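Local coordinates for protein lysin (PDB 6IST) that binds calcium and probably degrades the enterococcal cell wall as a phage endolysin, through a cysteine peptidase-like CHAP domain, at residues 29-43 with 47-61. Numbering follows the deposited sequence.
Sequences CMDLTVDVMQRFFGW and GNAIALVDQPLPAGF. With CA (calcium ion), chain E.
Trp-43, just past the end of helix 29-41, packs against Pro-58 and Phe-61 in an apolar helix-to-loop contact; the 47-61 loop runs beside the helix in the same direction, from Met-30 to Trp-43, on its way to strand 62-65. Pro-58 lays CG over one face of the indole, 3.5 Å from the centroid of the Trp-43 five-membered ring and 17° off its normal, a CH-pi contact. A chi1 of 173° swings the indole away from its own backbone N and out among the loop side chains. There Leu-57 CD2 reaches Trp-43 CH2 at 3.7 Å, and Phe-61 meets the six-membered ring obliquely. Phe-61 also turns its edge to the face of Phe-41 in a T-shaped pair, planes at 74° and Phe-61 CZ 3.8 Å from Phe-41 CG. To this cluster of Phe-41, Trp-43 and Phe-61, Met-37 SD adds a Met-aromatic contact at the Phe-61 edge, in the ring plane. In this CHAP domain Cys-29, toward the N-terminal end of the helix, touches His-90 with its side chain, consistent with the catalytic cysteine and histidine of the family; Ala-49 CB lies 4.1 Å from Cys-29 SG. Next to it, Met-30, its chain bent at chi2, meets Leu-52 tip to tip, Met-30 CE 3.7 Å from Leu-52 CD2. A water in the indole plane takes the N-H of Trp-43 NE1 at 3.1 Å and donates to Gln-55 OE1 and Pro-56 O, bridging the two segments where no direct hydrogen bond crosses. Gln-55 NE2 bonds to Ala-51 O and Tyr-46 O, holding the amide in place for that water. Asp-31 OD2 binds calcium at 2.5 Å, together with Asp-20, Asp-22, Trp-24 and Gly-26.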
loop_
_atom_site.group_PDB
_atom_site.type_symbol
_atom_site.label_atom_id
_atom_site.label_comp_id
_atom_site.label_asym_id
_atom_site.label_seq_id
_atom_site.Cartn_x
_atom_site.Cartn_y
_atom_site.Cartn_z
ATOM N N CYS C 29 -6.225 -5.471 25.828
ATOM C CA CYS C 29 -7.148 -6.255 24.970
ATOM C C CYS C 29 -7.036 -5.941 23.491
ATOM O O CYS C 29 -6.936 -6.869 22.624
ATOM C CB CYS C 29 -8.534 -6.187 25.464
ATOM S SG CYS C 29 -9.398 -4.604 25.174
ATOM N N MET C 30 -6.962 -4.648 23.175
ATOM C CA MET C 30 -6.859 -4.273 21.760
ATOM C C MET C 30 -5.557 -4.752 21.097
ATOM O O MET C 30 -5.526 -4.995 19.877
ATOM C CB MET C 30 -7.084 -2.739 21.647
ATOM C CG MET C 30 -7.499 -2.134 20.302
ATOM S SD MET C 30 -8.726 -2.931 19.252
ATOM C CE MET C 30 -9.078 -1.586 18.048
ATOM N N ASP C 31 -4.451 -4.848 21.862
ATOM C CA ASP C 31 -3.221 -5.374 21.370
ATOM C C ASP C 31 -3.372 -6.726 20.684
ATOM O O ASP C 31 -2.727 -6.951 19.702
ATOM C CB ASP C 31 -2.154 -5.479 22.448
ATOM C CG ASP C 31 -1.626 -4.119 22.872
ATOM O OD1 ASP C 31 -1.024 -3.406 22.041
ATOM O OD2 ASP C 31 -1.798 -3.772 24.048
ATOM N N LEU C 32 -4.184 -7.627 21.247
ATOM C CA LEU C 32 -4.347 -8.924 20.632
ATOM C C LEU C 32 -5.059 -8.828 19.299
ATOM O O LEU C 32 -4.608 -9.384 18.284
ATOM C CB LEU C 32 -5.200 -9.835 21.537
ATOM C CG LEU C 32 -5.465 -11.229 20.958
ATOM C CD1 LEU C 32 -4.125 -11.848 20.653
ATOM C CD2 LEU C 32 -6.195 -12.063 21.983
ATOM N N THR C 33 -6.170 -8.089 19.291
ATOM C CA THR C 33 -6.974 -7.941 18.084
ATOM C C THR C 33 -6.134 -7.274 17.032
ATOM O O THR C 33 -6.159 -7.652 15.870
ATOM C CB THR C 33 -8.262 -7.124 18.409
ATOM O OG1 THR C 33 -9.171 -8.010 19.138
ATOM C CG2 THR C 33 -8.979 -6.613 17.156
ATOM N N VAL C 34 -5.387 -6.262 17.422
ATOM C CA VAL C 34 -4.575 -5.557 16.422
ATOM C C VAL C 34 -3.451 -6.461 15.878
ATOM O O VAL C 34 -3.251 -6.505 14.694
ATOM C CB VAL C 34 -3.943 -4.269 16.975
ATOM C CG1 VAL C 34 -2.839 -3.766 16.055
ATOM C CG2 VAL C 34 -5.049 -3.272 17.235
ATOM N N ASP C 35 -2.865 -7.283 16.730
ATOM C CA ASP C 35 -1.802 -8.139 16.292
ATOM C C ASP C 35 -2.353 -9.093 15.258
ATOM O O ASP C 35 -1.745 -9.351 14.209
ATOM C CB ASP C 35 -1.214 -8.867 17.469
ATOM C CG ASP C 35 -0.063 -9.824 17.076
ATOM O OD1 ASP C 35 1.008 -9.376 16.594
ATOM O OD2 ASP C 35 -0.253 -11.048 17.247
ATOM N N VAL C 36 -3.391 -9.807 15.642
ATOM C CA VAL C 36 -3.972 -10.775 14.720
ATOM C C VAL C 36 -4.462 -10.179 13.403
ATOM O O VAL C 36 -4.198 -10.710 12.299
ATOM C CB VAL C 36 -5.088 -11.551 15.392
ATOM C CG1 VAL C 36 -5.732 -12.534 14.432
ATOM C CG2 VAL C 36 -4.581 -12.200 16.644
ATOM N N MET C 37 -5.178 -9.067 13.458
ATOM C CA MET C 37 -5.641 -8.481 12.266
ATOM C C MET C 37 -4.437 -7.992 11.375
ATOM O O MET C 37 -4.506 -8.149 10.141
ATOM C CB MET C 37 -6.583 -7.320 12.557
ATOM C CG MET C 37 -8.057 -7.642 12.950
ATOM S SD MET C 37 -8.963 -8.814 11.967
ATOM C CE MET C 37 -8.618 -10.354 12.882
ATOM N N GLN C 38 -3.411 -7.387 11.955
ATOM C CA GLN C 38 -2.240 -6.953 11.193
ATOM C C GLN C 38 -1.501 -8.141 10.526
ATOM O O GLN C 38 -1.267 -8.122 9.369
ATOM C CB GLN C 38 -1.260 -6.216 12.055
ATOM C CG GLN C 38 -1.617 -4.815 12.385
ATOM C CD GLN C 38 -0.433 -4.068 13.034
ATOM O OE1 GLN C 38 -0.066 -2.970 12.618
ATOM N NE2 GLN C 38 0.212 -4.717 14.003
ATOM N N ARG C 39 -1.233 -9.206 11.267
ATOM C CA ARG C 39 -0.488 -10.336 10.699
ATOM C C ARG C 39 -1.255 -11.053 9.622
ATOM O O ARG C 39 -0.663 -11.515 8.646
ATOM C CB ARG C 39 -0.293 -11.417 11.740
ATOM C CG ARG C 39 0.820 -11.172 12.635
ATOM C CD ARG C 39 0.978 -12.370 13.583
ATOM N NE ARG C 39 1.650 -11.750 14.687
ATOM C CZ ARG C 39 2.943 -11.457 14.728
ATOM N NH1 ARG C 39 3.795 -11.849 13.770
ATOM N NH2 ARG C 39 3.388 -10.825 15.792
ATOM N N PHE C 40 -2.559 -11.251 9.821
ATOM C CA PHE C 40 -3.306 -12.046 8.876
ATOM C C PHE C 40 -3.990 -11.299 7.754
ATOM O O PHE C 40 -4.112 -11.825 6.622
ATOM C CB PHE C 40 -4.296 -12.904 9.589
ATOM C CG PHE C 40 -3.646 -14.050 10.327
ATOM C CD1 PHE C 40 -3.419 -15.266 9.684
ATOM C CD2 PHE C 40 -3.295 -13.899 11.605
ATOM C CE1 PHE C 40 -2.747 -16.276 10.339
ATOM C CE2 PHE C 40 -2.619 -14.872 12.280
ATOM C CZ PHE C 40 -2.350 -16.069 11.649
ATOM N N PHE C 41 -4.468 -10.120 8.040
ATOM C CA PHE C 41 -5.220 -9.347 7.053
ATOM C C PHE C 41 -4.579 -8.033 6.620
ATOM O O PHE C 41 -5.132 -7.353 5.798
ATOM C CB PHE C 41 -6.587 -9.062 7.618
ATOM C CG PHE C 41 -7.408 -10.281 7.752
ATOM C CD1 PHE C 41 -7.994 -10.811 6.649
ATOM C CD2 PHE C 41 -7.557 -10.917 8.980
ATOM C CE1 PHE C 41 -8.786 -11.936 6.771
ATOM C CE2 PHE C 41 -8.283 -12.072 9.086
ATOM C CZ PHE C 41 -8.844 -12.600 7.969
ATOM N N GLY C 42 -3.463 -7.677 7.208
ATOM C CA GLY C 42 -2.767 -6.428 6.852
ATOM C C GLY C 42 -3.611 -5.222 7.275
ATOM O O GLY C 42 -3.409 -4.122 6.745
ATOM N N TRP C 43 -4.500 -5.404 8.237
ATOM C CA TRP C 43 -5.389 -4.321 8.737
ATOM C C TRP C 43 -4.905 -3.951 10.145
ATOM O O TRP C 43 -4.846 -4.838 11.021
ATOM C CB TRP C 43 -6.806 -4.795 8.803
ATOM C CG TRP C 43 -7.764 -3.787 9.476
ATOM C CD1 TRP C 43 -7.760 -2.439 9.318
ATOM C CD2 TRP C 43 -8.850 -4.080 10.311
ATOM N NE1 TRP C 43 -8.739 -1.872 10.036
ATOM C CE2 TRP C 43 -9.481 -2.873 10.614
ATOM C CE3 TRP C 43 -9.412 -5.253 10.793
ATOM C CZ2 TRP C 43 -10.561 -2.811 11.439
ATOM C CZ3 TRP C 43 -10.478 -5.176 11.621
ATOM C CH2 TRP C 43 -11.061 -3.973 11.930
ATOM N N GLY C 47 -7.551 2.895 17.442
ATOM C CA GLY C 47 -8.208 3.304 18.668
ATOM C C GLY C 47 -8.288 2.256 19.749
ATOM O O GLY C 47 -7.566 1.286 19.764
ATOM N N ASN C 48 -9.123 2.522 20.720
ATOM C CA ASN C 48 -9.430 1.563 21.790
ATOM C C ASN C 48 -10.430 0.579 21.236
ATOM O O ASN C 48 -10.933 0.772 20.149
ATOM C CB ASN C 48 -10.056 2.291 22.958
ATOM C CG ASN C 48 -9.055 3.124 23.694
ATOM O OD1 ASN C 48 -7.917 2.767 23.742
ATOM N ND2 ASN C 48 -9.502 4.222 24.321
ATOM N N ALA C 49 -10.738 -0.448 22.010
ATOM C CA ALA C 49 -11.697 -1.433 21.597
ATOM C C ALA C 49 -13.025 -0.896 21.158
ATOM O O ALA C 49 -13.625 -1.382 20.222
ATOM C CB ALA C 49 -11.862 -2.446 22.739
ATOM N N ILE C 50 -13.556 0.114 21.857
ATOM C CA ILE C 50 -14.825 0.648 21.575
ATOM C C ILE C 50 -14.923 1.273 20.193
ATOM O O ILE C 50 -15.997 1.341 19.630
ATOM C CB ILE C 50 -15.212 1.713 22.647
ATOM C CG1 ILE C 50 -16.683 2.140 22.549
ATOM C CG2 ILE C 50 -14.270 2.939 22.635
ATOM C CD1 ILE C 50 -17.595 0.949 22.797
ATOM N N ALA C 51 -13.801 1.771 19.672
ATOM C CA ALA C 51 -13.748 2.285 18.308
ATOM C C ALA C 51 -13.985 1.209 17.264
ATOM O O ALA C 51 -14.380 1.528 16.139
ATOM C CB ALA C 51 -12.447 2.967 18.005
ATOM N N LEU C 52 -13.816 -0.075 17.603
ATOM C CA LEU C 52 -14.306 -1.101 16.642
ATOM C C LEU C 52 -15.828 -1.042 16.265
ATOM O O LEU C 52 -16.288 -1.630 15.268
ATOM C CB LEU C 52 -13.966 -2.480 17.214
ATOM C CG LEU C 52 -12.487 -2.835 17.335
ATOM C CD1 LEU C 52 -12.285 -4.071 18.199
ATOM C CD2 LEU C 52 -11.787 -3.004 15.978
ATOM N N VAL C 53 -16.657 -0.403 17.062
ATOM C CA VAL C 53 -18.101 -0.325 16.805
ATOM C C VAL C 53 -18.328 0.436 15.517
ATOM O O VAL C 53 -19.187 0.105 14.739
ATOM C CB VAL C 53 -18.844 0.370 17.977
ATOM C CG1 VAL C 53 -20.252 0.784 17.592
ATOM C CG2 VAL C 53 -18.935 -0.553 19.134
ATOM N N ASP C 54 -17.556 1.471 15.277
ATOM C CA ASP C 54 -17.938 2.281 14.123
ATOM C C ASP C 54 -16.804 2.754 13.198
ATOM O O ASP C 54 -17.074 3.415 12.215
ATOM C CB ASP C 54 -18.680 3.497 14.691
ATOM C CG ASP C 54 -17.747 4.425 15.435
ATOM O OD1 ASP C 54 -18.070 5.639 15.475
ATOM O OD2 ASP C 54 -16.716 3.956 15.983
ATOM N N GLN C 55 -15.579 2.334 13.417
ATOM C CA GLN C 55 -14.522 2.741 12.484
ATOM C C GLN C 55 -14.706 2.019 11.149
ATOM O O GLN C 55 -15.296 0.927 11.068
ATOM C CB GLN C 55 -13.159 2.472 13.052
ATOM C CG GLN C 55 -12.747 1.014 13.097
ATOM C CD GLN C 55 -11.448 0.800 13.883
ATOM O OE1 GLN C 55 -10.447 0.514 13.286
ATOM N NE2 GLN C 55 -11.478 0.928 15.219
ATOM N N PRO C 56 -14.244 2.636 10.057
ATOM C CA PRO C 56 -14.321 1.937 8.759
ATOM C C PRO C 56 -13.525 0.630 8.725
ATOM O O PRO C 56 -12.506 0.447 9.451
ATOM C CB PRO C 56 -13.705 2.951 7.762
ATOM C CG PRO C 56 -13.394 4.177 8.544
ATOM C CD PRO C 56 -13.411 3.852 9.996
ATOM N N LEU C 57 -13.995 -0.271 7.861
ATOM C CA LEU C 57 -13.429 -1.598 7.762
ATOM C C LEU C 57 -12.911 -1.854 6.370
ATOM O O LEU C 57 -13.465 -1.351 5.439
ATOM C CB LEU C 57 -14.498 -2.633 8.064
ATOM C CG LEU C 57 -15.142 -2.472 9.452
ATOM C CD1 LEU C 57 -16.168 -3.556 9.626
ATOM C CD2 LEU C 57 -14.174 -2.568 10.595
ATOM N N PRO C 58 -11.858 -2.664 6.233
ATOM C CA PRO C 58 -11.345 -2.983 4.927
ATOM C C PRO C 58 -12.331 -3.796 4.109
ATOM O O PRO C 58 -13.257 -4.396 4.650
ATOM C CB PRO C 58 -10.079 -3.831 5.220
ATOM C CG PRO C 58 -9.702 -3.466 6.644
ATOM C CD PRO C 58 -11.020 -3.253 7.306
ATOM N N ALA C 59 -12.085 -3.822 2.812
ATOM C CA ALA C 59 -12.872 -4.638 1.894
ATOM C C ALA C 59 -13.053 -6.043 2.380
ATOM O O ALA C 59 -12.084 -6.670 2.824
ATOM C CB ALA C 59 -12.181 -4.654 0.515
ATOM N N GLY C 60 -14.282 -6.552 2.253
ATOM C CA GLY C 60 -14.577 -7.924 2.605
ATOM C C GLY C 60 -15.051 -8.111 4.061
ATOM O O GLY C 60 -15.723 -9.119 4.372
ATOM N N PHE C 61 -14.717 -7.175 4.961
ATOM C CA PHE C 61 -15.116 -7.265 6.368
ATOM C C PHE C 61 -16.585 -6.906 6.590
ATOM O O PHE C 61 -17.143 -6.049 5.930
ATOM C CB PHE C 61 -14.235 -6.340 7.248
ATOM C CG PHE C 61 -12.872 -6.890 7.532
ATOM C CD1 PHE C 61 -11.913 -6.977 6.522
ATOM C CD2 PHE C 61 -12.530 -7.307 8.808
ATOM C CE1 PHE C 61 -10.632 -7.457 6.775
ATOM C CE2 PHE C 61 -11.289 -7.830 9.062
ATOM C CZ PHE C 61 -10.333 -7.912 8.056
HETATM CA CA CA E . 0.134 -2.292 24.568
HETATM O O HOH W 1 -10.149 0.782 10.674
#